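Local atomic coordinates of flavin-nucleotide-binding protein (Azotobacter vinelandii, PDB entry 6RK0), a protein that binds FAD and heme b and, as a flavocytochrome, probably serves as a low-potential terminal oxidase associated with the iron-only nitrogenase. Residues N110-L116 and A169-T175; L44-M50 and Q86-V92; F80-H85 and R119-I123. All blocks are in the same frame, centred on the assembly; numbering follows the deposited sequence.

Interaction 1: N110-L116 and A169-T175; sequences NFRSVML and ASCKVRT. With FAD (flavin-adenine dinucleotide), chain G.
Phe111, Ser113 and Met115 face Arg174, Lys172 and Ser170 as the hydrogen-bonded pairs of two antiparallel strands, in a flavin-binding sheet of the pyridoxamine 5'-phosphate oxidase type. Six backbone bonds join them, and the six side chains share one face, most of which is given to FAD.

Polar contacts hold the adenine by its rim and reach on to the sugar and the ribityl chain. Ser113 OG donates to FAD N1A (2.8 Å), while Ser170 OG donates to FAD N3A (2.8 Å) and accepts from the ribose O2B. Lys172, bent at its third torsion (72°), carries NZ to FAD O3' (2.9 Å); the same nitrogen bonds a heme propionate, so one ammonium ties both cofactors.

Apolar contacts hold the rings. The adenine is sandwiched, with Met115 CE 3.5 Å from FAD C5A on one side and Lys172 CD 3.5 Å from the same C5A on the other. The Phe111 ring has the flavin's dimethyl end over one face and Arg174 N over the opposite face. Leu116 and Ala169 pack on the reverse side of the strands.

At the far end the extended Arg174 side chain passes obliquely across Asn110, and its NH1 meets Asn110 OD1 at 2.8 Å, in the guanidinium plane and nearly straight (166°).

Interaction 2: L44-M50 and Q86-V92; sequences LAHVGCM and QDICLTV
His46 and Thr91 grip each other through both backbone bonds of an antiparallel hydrogen-bonded pair, His46 N to Thr91 O at 2.8 Å and Thr91 N to His46 O at 2.9 Å. Two residues along, Gly48 N reaches Cys89 O in an almost straight bond (176°). After that the backbones part, and a side chain takes over: Gln86 lays its amide against the backbone of Met50, accepting from Met50 N at OE1 (2.9 Å) and giving NE2 to Met50 O (2.9 Å), the latter on a lone pair in the carbonyl plane. The amide thus fills the place of a strand partner, and the two bonds fix which way round it lies. Cys49 SG packs against the same amide, 3.6 Å from Gln86 NE2. Gln86 gets there with CG set between its own backbone N and carbonyl carbon (chi1 67°) and the chain straight beyond.

On the face bearing Val47 and Leu90 the contacts are apolar. Val47 spreads its two methyls, CG1 against Ile88 CD1 (4.0 Å) and CG2 against Leu90 CD1 (3.9 Å), while the other Leu90 branch, CD2, rests on Ala45 CB. Trp71 covers Ile88 and Leu90 from strand 68-74.

The face of His46 and Thr91 belongs to the dimer. His46 stacks on His46 of the second subunit and gives NE2 a partner in Ser93 of that subunit, while Thr91 OG1 bonds Val57 O of the second subunit. Leu44, at the strand's start, touches FAD. Paired central strands with one face in the apolar interior and the other against a twin subunit are characteristic of the dimeric FMN-binding split-barrel fold.

Interaction 3: F80-H85 and R119-I123; sequences FKALEH and RAELI
Leu122 pushes its two methyls into the bend that follows helix 78-82. Its CD2 comes in at the edge of the Phe80 ring, near the ring plane, 3.8 Å from Phe80 CD1, and also meets Leu83 CD1 at 3.9 Å. The same Leu83 methyl reaches Ala120 CB (3.9 Å), so one branch of Leu83 touches two alternate residues of the opposing segment; CG set between backbone N and carbonyl carbon (chi1 64°) turns it that way. The other Leu122 methyl, CD1, rests on Phe80 O and on the carboxylate carbon of Glu84, whose extended side chain crosses the leucine at about a right angle. With Leu122 cut back to an alanine, the Phe80 edge and the Leu83 methyl are likely to lose their common neighbour, and the Glu84 chain the methyl it lies across.

Outside this centre, two waters bridge the segments, one backbone to backbone, the other from the Glu84 carboxylate to a backbone N-H. Water 1 donates to Leu83 O (2.7 Å) and accepts from Ala120 N (2.8 Å); water 2 donates to Glu84 OE2 (2.7 Å) and accepts from Leu122 N (2.9 Å). Each lets a backbone N-H facing the bend find an acceptor that it does not meet directly.

Arg119 forms the polar rim. Bent at its second and third torsions, it curls back until one guanidinium face covers His85 C, and NH1 makes a weak bond to Glu84 O at 3.5 Å. Its stronger tie is the salt bridge from NE to Asp87.

Behind the apolar centre lies the sheet: Trp71 of strand 68-74 meets Phe80, Leu83 and Ala120, and Ala162 of strand 159-165 backs Phe80 and Leu83, so the short helix is seated on these two strands.

Interactions 1 and 2 pair strands of one antiparallel sheet; interaction 3 packs the end of helix 78-82 against the short strand 121-122 of the same sheet. Strands 88-100 and 108-118 are neighbours and join interactions 1 and 2, whose centres are 15 Å apart; Met115 packs on Thr91 there. Interaction 3 lies 11 Å from interaction 2 and 25 Å from interaction 1, and Cys49 SG packs on Ala82 CB (3.7 Å) between 2 and 3. Along the chain interaction 2 closes before interaction 1 opens, while interaction 3 alternates with both. FAD is bound at interaction 1 and touched by Leu44 at interaction 2, where the second subunit also packs; each FAD is held by residues of both subunits.

Interaction 1: N110-L116 and A169-T175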
# COMPACT_ATOMS: atom_id res chain seq x y z
N ASN A 110 2.37 -12.75 -6.32
CA ASN A 110 2.22 -13.36 -5.00
C ASN A 110 2.02 -12.23 -4.01
O ASN A 110 2.60 -11.14 -4.15
CB ASN A 110 3.41 -14.24 -4.67
CG ASN A 110 3.35 -15.54 -5.45
OD1 ASN A 110 2.24 -16.03 -5.76
ND2 ASN A 110 4.50 -16.12 -5.77
N PHE A 111 1.18 -12.46 -3.02
CA PHE A 111 0.76 -11.38 -2.14
C PHE A 111 0.06 -11.96 -0.92
O PHE A 111 -0.40 -13.12 -0.93
CB PHE A 111 -0.19 -10.41 -2.86
CG PHE A 111 -1.49 -11.01 -3.29
CD1 PHE A 111 -2.60 -11.03 -2.45
CD2 PHE A 111 -1.62 -11.59 -4.54
CE1 PHE A 111 -3.80 -11.60 -2.86
CE2 PHE A 111 -2.85 -12.16 -4.96
CZ PHE A 111 -3.93 -12.14 -4.10
N ARG A 112 -0.11 -11.09 0.06
CA ARG A 112 -1.02 -11.30 1.19
C ARG A 112 -1.84 -10.04 1.34
O ARG A 112 -1.26 -8.94 1.35
CB ARG A 112 -0.23 -11.55 2.49
CG ARG A 112 0.54 -12.85 2.50
CD ARG A 112 1.66 -12.84 3.53
NE ARG A 112 2.76 -12.03 3.03
CZ ARG A 112 3.80 -11.67 3.79
NH1 ARG A 112 3.79 -11.90 5.11
NH2 ARG A 112 4.83 -11.06 3.25
N SER A 113 -3.15 -10.15 1.51
CA SER A 113 -3.95 -8.96 1.75
C SER A 113 -5.13 -9.28 2.65
O SER A 113 -5.72 -10.37 2.58
CB SER A 113 -4.40 -8.24 0.51
OG SER A 113 -5.20 -9.02 -0.28
N VAL A 114 -5.47 -8.30 3.48
CA VAL A 114 -6.63 -8.41 4.36
C VAL A 114 -7.42 -7.12 4.28
O VAL A 114 -6.84 -6.02 4.22
CB VAL A 114 -6.25 -8.80 5.80
CG1 VAL A 114 -5.30 -7.77 6.42
CG2 VAL A 114 -7.51 -9.03 6.68
N MET A 115 -8.75 -7.26 4.28
CA MET A 115 -9.67 -6.13 4.38
C MET A 115 -10.45 -6.34 5.67
O MET A 115 -11.05 -7.41 5.88
CB MET A 115 -10.62 -6.04 3.19
CG MET A 115 -9.91 -5.73 1.89
SD MET A 115 -11.09 -5.65 0.54
CE MET A 115 -9.99 -5.40 -0.86
N LEU A 116 -10.48 -5.31 6.49
CA LEU A 116 -11.28 -5.23 7.71
C LEU A 116 -12.38 -4.22 7.50
O LEU A 116 -12.13 -3.08 7.09
CB LEU A 116 -10.43 -4.74 8.90
CG LEU A 116 -9.16 -5.49 9.21
CD1 LEU A 116 -8.48 -4.90 10.41
CD2 LEU A 116 -9.38 -6.99 9.37
N ALA A 169 -13.50 -9.69 8.60
CA ALA A 169 -12.27 -9.67 7.80
C ALA A 169 -12.30 -10.71 6.70
O ALA A 169 -12.72 -11.86 6.91
CB ALA A 169 -11.06 -10.00 8.70
N SER A 170 -11.76 -10.33 5.55
CA SER A 170 -11.46 -11.26 4.47
C SER A 170 -9.99 -11.16 4.13
O SER A 170 -9.43 -10.05 4.08
CB SER A 170 -12.31 -10.98 3.24
OG SER A 170 -12.17 -9.64 2.81
N CYS A 171 -9.37 -12.30 3.85
CA CYS A 171 -8.01 -12.31 3.32
C CYS A 171 -7.97 -12.98 1.96
O CYS A 171 -8.78 -13.88 1.67
CB CYS A 171 -7.03 -13.06 4.20
SG CYS A 171 -7.11 -12.70 5.95
N LYS A 172 -6.98 -12.60 1.14
CA LYS A 172 -6.59 -13.36 -0.02
C LYS A 172 -5.08 -13.50 0.04
O LYS A 172 -4.38 -12.55 0.39
CB LYS A 172 -7.01 -12.71 -1.37
CG LYS A 172 -8.51 -12.75 -1.61
CD LYS A 172 -8.94 -11.99 -2.84
CE LYS A 172 -8.58 -12.63 -4.20
NZ LYS A 172 -9.03 -11.75 -5.33
N VAL A 173 -4.59 -14.70 -0.30
CA VAL A 173 -3.17 -15.00 -0.30
C VAL A 173 -2.84 -15.79 -1.54
O VAL A 173 -3.53 -16.78 -1.83
CB VAL A 173 -2.77 -15.81 0.96
CG1 VAL A 173 -1.30 -16.22 0.89
CG2 VAL A 173 -3.07 -15.02 2.23
N ARG A 174 -1.77 -15.40 -2.23
CA ARG A 174 -1.21 -16.21 -3.31
C ARG A 174 0.26 -16.43 -3.03
O ARG A 174 0.98 -15.47 -2.70
CB ARG A 174 -1.38 -15.58 -4.69
CG ARG A 174 -1.10 -16.60 -5.81
CD ARG A 174 -0.75 -15.90 -7.12
NE ARG A 174 -0.74 -16.84 -8.25
CZ ARG A 174 0.24 -17.70 -8.53
NH1 ARG A 174 1.39 -17.70 -7.88
NH2 ARG A 174 0.05 -18.55 -9.55
N THR A 175 0.69 -17.68 -3.19
CA THR A 175 2.09 -18.07 -3.10
C THR A 175 2.42 -18.99 -4.29
O THR A 175 1.52 -19.52 -4.94
CB THR A 175 2.41 -18.85 -1.80
OG1 THR A 175 1.63 -20.05 -1.75
CG2 THR A 175 2.10 -18.03 -0.54
PA FAD G . -14.92 -9.53 -5.05
O1A FAD G . -14.59 -10.97 -4.92
O2A FAD G . -16.13 -9.16 -5.83
O5B FAD G . -14.98 -8.87 -3.60
C5B FAD G . -15.89 -9.41 -2.62
C4B FAD G . -15.24 -9.34 -1.26
O4B FAD G . -14.02 -10.10 -1.28
C3B FAD G . -14.79 -7.96 -0.81
O3B FAD G . -15.87 -7.17 -0.34
C2B FAD G . -13.73 -8.30 0.23
O2B FAD G . -14.36 -8.57 1.46
C1B FAD G . -13.09 -9.55 -0.36
N9A FAD G . -11.85 -9.27 -1.09
C8A FAD G . -11.71 -8.91 -2.41
N7A FAD G . -10.47 -8.65 -2.74
C5A FAD G . -9.76 -8.84 -1.57
C6A FAD G . -8.38 -8.71 -1.27
N6A FAD G . -7.44 -8.32 -2.15
N1A FAD G . -8.00 -8.96 0.00
C2A FAD G . -8.92 -9.32 0.89
N3A FAD G . -10.24 -9.47 0.74
C4A FAD G . -10.59 -9.22 -0.55
N1 FAD G . -6.66 -7.46 -9.00
C2 FAD G . -6.78 -7.12 -10.32
O2 FAD G . -7.84 -7.28 -10.94
N3 FAD G . -5.71 -6.57 -10.99
C4 FAD G . -4.49 -6.31 -10.44
O4 FAD G . -3.60 -5.75 -11.07
C4X FAD G . -4.37 -6.72 -9.06
N5 FAD G . -3.19 -6.54 -8.44
C5X FAD G . -3.10 -6.86 -7.08
C6 FAD G . -1.90 -6.61 -6.40
C7 FAD G . -1.78 -6.89 -5.04
C7M FAD G . -0.47 -6.64 -4.32
C8 FAD G . -2.89 -7.41 -4.34
C8M FAD G . -2.84 -7.64 -2.87
C9 FAD G . -4.07 -7.69 -5.03
C9A FAD G . -4.20 -7.40 -6.38
N10 FAD G . -5.38 -7.67 -7.10
C10 FAD G . -5.51 -7.26 -8.42
C1' FAD G . -6.57 -8.27 -6.46
C2' FAD G . -7.57 -7.22 -6.03
O2' FAD G . -7.17 -6.66 -4.79
C3' FAD G . -8.96 -7.84 -5.88
O3' FAD G . -8.90 -8.91 -4.95
C4' FAD G . -9.54 -8.34 -7.19
O4' FAD G . -9.44 -7.31 -8.18
C5' FAD G . -10.99 -8.71 -7.04
O5' FAD G . -11.72 -7.59 -6.50
P FAD G . -13.30 -7.55 -6.51
O1P FAD G . -13.85 -7.77 -7.90
O2P FAD G . -13.71 -6.28 -5.78
O3P FAD G . -13.62 -8.81 -5.59

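Interaction 2: L44-M50 and Q86-V92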
# COMPACT_ATOMS: atom_id res chain seq x y z
N LEU A 44 1.88 -0.91 7.59
CA LEU A 44 1.27 0.02 6.65
C LEU A 44 -0.11 -0.45 6.17
O LEU A 44 -0.22 -1.50 5.50
CB LEU A 44 2.19 0.24 5.44
CG LEU A 44 1.66 1.17 4.34
CD1 LEU A 44 1.37 2.56 4.88
CD2 LEU A 44 2.62 1.21 3.16
N ALA A 45 -1.13 0.37 6.46
CA ALA A 45 -2.51 0.16 6.01
C ALA A 45 -2.94 1.27 5.08
O ALA A 45 -2.31 2.33 5.01
CB ALA A 45 -3.44 0.12 7.22
N HIS A 46 -4.08 1.04 4.44
CA HIS A 46 -4.75 2.04 3.63
C HIS A 46 -6.22 2.05 4.04
O HIS A 46 -6.92 1.04 3.91
CB HIS A 46 -4.60 1.71 2.12
CG HIS A 46 -3.21 1.92 1.63
ND1 HIS A 46 -2.21 1.00 1.82
CD2 HIS A 46 -2.62 3.00 1.06
CE1 HIS A 46 -1.07 1.53 1.37
NE2 HIS A 46 -1.28 2.73 0.90
N VAL A 47 -6.67 3.18 4.56
CA VAL A 47 -8.02 3.32 5.12
C VAL A 47 -8.92 4.02 4.13
O VAL A 47 -8.58 5.14 3.67
CB VAL A 47 -8.00 4.07 6.47
CG1 VAL A 47 -9.42 4.33 6.96
CG2 VAL A 47 -7.21 3.28 7.49
N GLY A 48 -10.06 3.41 3.82
CA GLY A 48 -11.05 4.01 2.91
C GLY A 48 -12.14 4.67 3.74
O GLY A 48 -12.68 4.08 4.66
N CYS A 49 -12.47 5.91 3.36
CA CYS A 49 -13.46 6.68 4.12
C CYS A 49 -14.03 7.73 3.18
O CYS A 49 -13.27 8.46 2.54
CB CYS A 49 -12.79 7.30 5.35
SG CYS A 49 -13.98 8.09 6.48
N MET A 50 -15.36 7.83 3.13
CA MET A 50 -16.01 8.85 2.31
C MET A 50 -15.91 10.20 2.99
O MET A 50 -16.42 10.37 4.11
CB MET A 50 -17.49 8.47 2.14
CG MET A 50 -18.37 9.57 1.56
SD MET A 50 -17.93 9.99 -0.11
CE MET A 50 -17.66 8.39 -0.68
N GLN A 86 -19.80 6.25 9.70
CA GLN A 86 -19.85 5.40 8.51
C GLN A 86 -19.00 4.17 8.72
O GLN A 86 -17.98 4.21 9.42
CB GLN A 86 -19.36 6.15 7.26
CG GLN A 86 -17.88 6.49 7.32
CD GLN A 86 -17.45 7.24 6.08
OE1 GLN A 86 -17.13 6.62 5.04
NE2 GLN A 86 -17.51 8.56 6.13
N ASP A 87 -19.40 3.08 8.07
CA ASP A 87 -18.57 1.89 8.01
C ASP A 87 -17.44 2.13 7.01
O ASP A 87 -17.66 2.65 5.91
CB ASP A 87 -19.38 0.67 7.56
CG ASP A 87 -20.32 0.12 8.62
OD1 ASP A 87 -20.50 0.75 9.70
OD2 ASP A 87 -20.92 -0.95 8.37
N ILE A 88 -16.23 1.76 7.41
CA ILE A 88 -15.02 1.93 6.61
C ILE A 88 -14.45 0.59 6.17
O ILE A 88 -14.88 -0.48 6.60
CB ILE A 88 -13.98 2.78 7.35
CG1 ILE A 88 -13.53 2.09 8.64
CG2 ILE A 88 -14.49 4.21 7.56
CD1 ILE A 88 -12.29 2.69 9.28
N CYS A 89 -13.43 0.68 5.32
CA CYS A 89 -12.61 -0.46 4.93
C CYS A 89 -11.18 -0.11 5.28
O CYS A 89 -10.67 0.91 4.85
CB CYS A 89 -12.73 -0.70 3.43
SG CYS A 89 -11.70 -2.05 2.77
N LEU A 90 -10.50 -1.00 6.01
CA LEU A 90 -9.07 -0.86 6.29
C LEU A 90 -8.39 -2.03 5.58
O LEU A 90 -8.65 -3.20 5.89
CB LEU A 90 -8.83 -0.85 7.80
CG LEU A 90 -7.39 -0.58 8.24
CD1 LEU A 90 -7.37 -0.00 9.65
CD2 LEU A 90 -6.54 -1.86 8.17
N THR A 91 -7.55 -1.72 4.58
CA THR A 91 -6.87 -2.72 3.79
C THR A 91 -5.40 -2.75 4.14
O THR A 91 -4.75 -1.70 4.24
CB THR A 91 -7.07 -2.43 2.29
OG1 THR A 91 -8.46 -2.61 2.01
CG2 THR A 91 -6.21 -3.33 1.41
N VAL A 92 -4.85 -3.95 4.27
CA VAL A 92 -3.43 -4.15 4.49
C VAL A 92 -2.95 -5.08 3.40
O VAL A 92 -3.42 -6.22 3.31
CB VAL A 92 -3.14 -4.72 5.89
CG1 VAL A 92 -1.65 -5.00 6.02
CG2 VAL A 92 -3.62 -3.74 6.96

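Interaction 3: F80-H85 and R119-I123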
# COMPACT_ATOMS: atom_id res chain seq x y z
N PHE A 80 -10.81 11.24 11.50
CA PHE A 80 -11.28 10.88 12.82
C PHE A 80 -12.68 11.40 13.08
O PHE A 80 -13.48 10.75 13.75
CB PHE A 80 -10.24 11.32 13.85
CG PHE A 80 -8.93 10.63 13.61
CD1 PHE A 80 -8.77 9.30 13.98
CD2 PHE A 80 -7.92 11.27 12.89
CE1 PHE A 80 -7.62 8.62 13.64
CE2 PHE A 80 -6.79 10.59 12.53
CZ PHE A 80 -6.62 9.27 12.91
N LYS A 81 -13.03 12.54 12.49
CA LYS A 81 -14.43 12.98 12.53
C LYS A 81 -15.33 12.10 11.65
O LYS A 81 -16.42 11.69 12.06
CB LYS A 81 -14.51 14.44 12.10
CG LYS A 81 -15.92 14.94 12.14
CD LYS A 81 -16.02 16.42 11.79
CE LYS A 81 -17.48 16.87 11.81
NZ LYS A 81 -17.63 18.32 11.51
N ALA A 82 -14.88 11.78 10.47
CA ALA A 82 -15.72 11.07 9.52
C ALA A 82 -15.99 9.62 9.91
O ALA A 82 -17.06 9.09 9.62
CB ALA A 82 -15.13 11.16 8.13
N LEU A 83 -15.06 8.97 10.60
CA LEU A 83 -15.23 7.54 10.85
C LEU A 83 -16.33 7.26 11.87
O LEU A 83 -16.82 6.14 11.92
CB LEU A 83 -13.89 6.89 11.19
CG LEU A 83 -13.21 7.33 12.47
CD1 LEU A 83 -13.83 6.72 13.71
CD2 LEU A 83 -11.69 6.95 12.45
N GLU A 84 -16.76 8.26 12.63
CA GLU A 84 -17.75 7.94 13.66
C GLU A 84 -19.12 7.60 13.07
O GLU A 84 -19.94 6.98 13.75
CB GLU A 84 -17.82 9.07 14.68
CG GLU A 84 -16.55 9.15 15.53
CD GLU A 84 -16.74 9.96 16.79
OE1 GLU A 84 -16.85 11.20 16.66
OE2 GLU A 84 -16.78 9.37 17.89
N HIS A 85 -19.38 7.99 11.84
CA HIS A 85 -20.71 7.90 11.27
C HIS A 85 -20.79 7.08 9.98
O HIS A 85 -21.79 7.17 9.26
CB HIS A 85 -21.27 9.30 11.07
CG HIS A 85 -21.25 10.13 12.31
ND1 HIS A 85 -21.99 9.81 13.43
CD2 HIS A 85 -20.54 11.24 12.64
CE1 HIS A 85 -21.76 10.70 14.38
NE2 HIS A 85 -20.88 11.58 13.93
N ARG A 119 -17.42 -0.44 11.74
CA ARG A 119 -17.52 0.87 12.36
C ARG A 119 -16.37 1.02 13.35
O ARG A 119 -16.33 0.34 14.38
CB ARG A 119 -18.87 1.02 13.05
CG ARG A 119 -19.17 2.42 13.55
CD ARG A 119 -19.31 3.44 12.44
NE ARG A 119 -20.31 3.07 11.44
CZ ARG A 119 -21.52 3.62 11.35
NH1 ARG A 119 -21.92 4.55 12.22
NH2 ARG A 119 -22.32 3.22 10.36
N ALA A 120 -15.45 1.92 13.04
CA ALA A 120 -14.35 2.23 13.93
C ALA A 120 -14.86 3.10 15.08
O ALA A 120 -15.93 3.71 15.02
CB ALA A 120 -13.25 2.94 13.15
N GLU A 121 -14.04 3.15 16.13
CA GLU A 121 -14.36 3.86 17.36
C GLU A 121 -13.18 4.72 17.78
O GLU A 121 -12.04 4.27 17.71
CB GLU A 121 -14.62 2.84 18.52
CG GLU A 121 -15.71 1.81 18.17
CD GLU A 121 -15.85 0.68 19.19
OE1 GLU A 121 -15.29 0.76 20.32
OE2 GLU A 121 -16.55 -0.31 18.84
N LEU A 122 -13.46 5.93 18.24
CA LEU A 122 -12.39 6.78 18.76
C LEU A 122 -12.16 6.51 20.24
O LEU A 122 -13.10 6.24 20.99
CB LEU A 122 -12.72 8.26 18.67
CG LEU A 122 -12.85 8.81 17.27
CD1 LEU A 122 -13.17 10.29 17.35
CD2 LEU A 122 -11.62 8.53 16.38
N ILE A 123 -10.92 6.63 20.68
CA ILE A 123 -10.62 6.56 22.10
C ILE A 123 -10.76 7.96 22.68
O ILE A 123 -9.95 8.84 22.39
CB ILE A 123 -9.21 6.01 22.34
CG1 ILE A 123 -9.05 4.64 21.71
CG2 ILE A 123 -8.90 5.99 23.83
CD1 ILE A 123 -7.77 4.01 21.98
O HOH W 1 -15.78 3.80 11.00
O HOH W 2 -16.20 6.73 18.34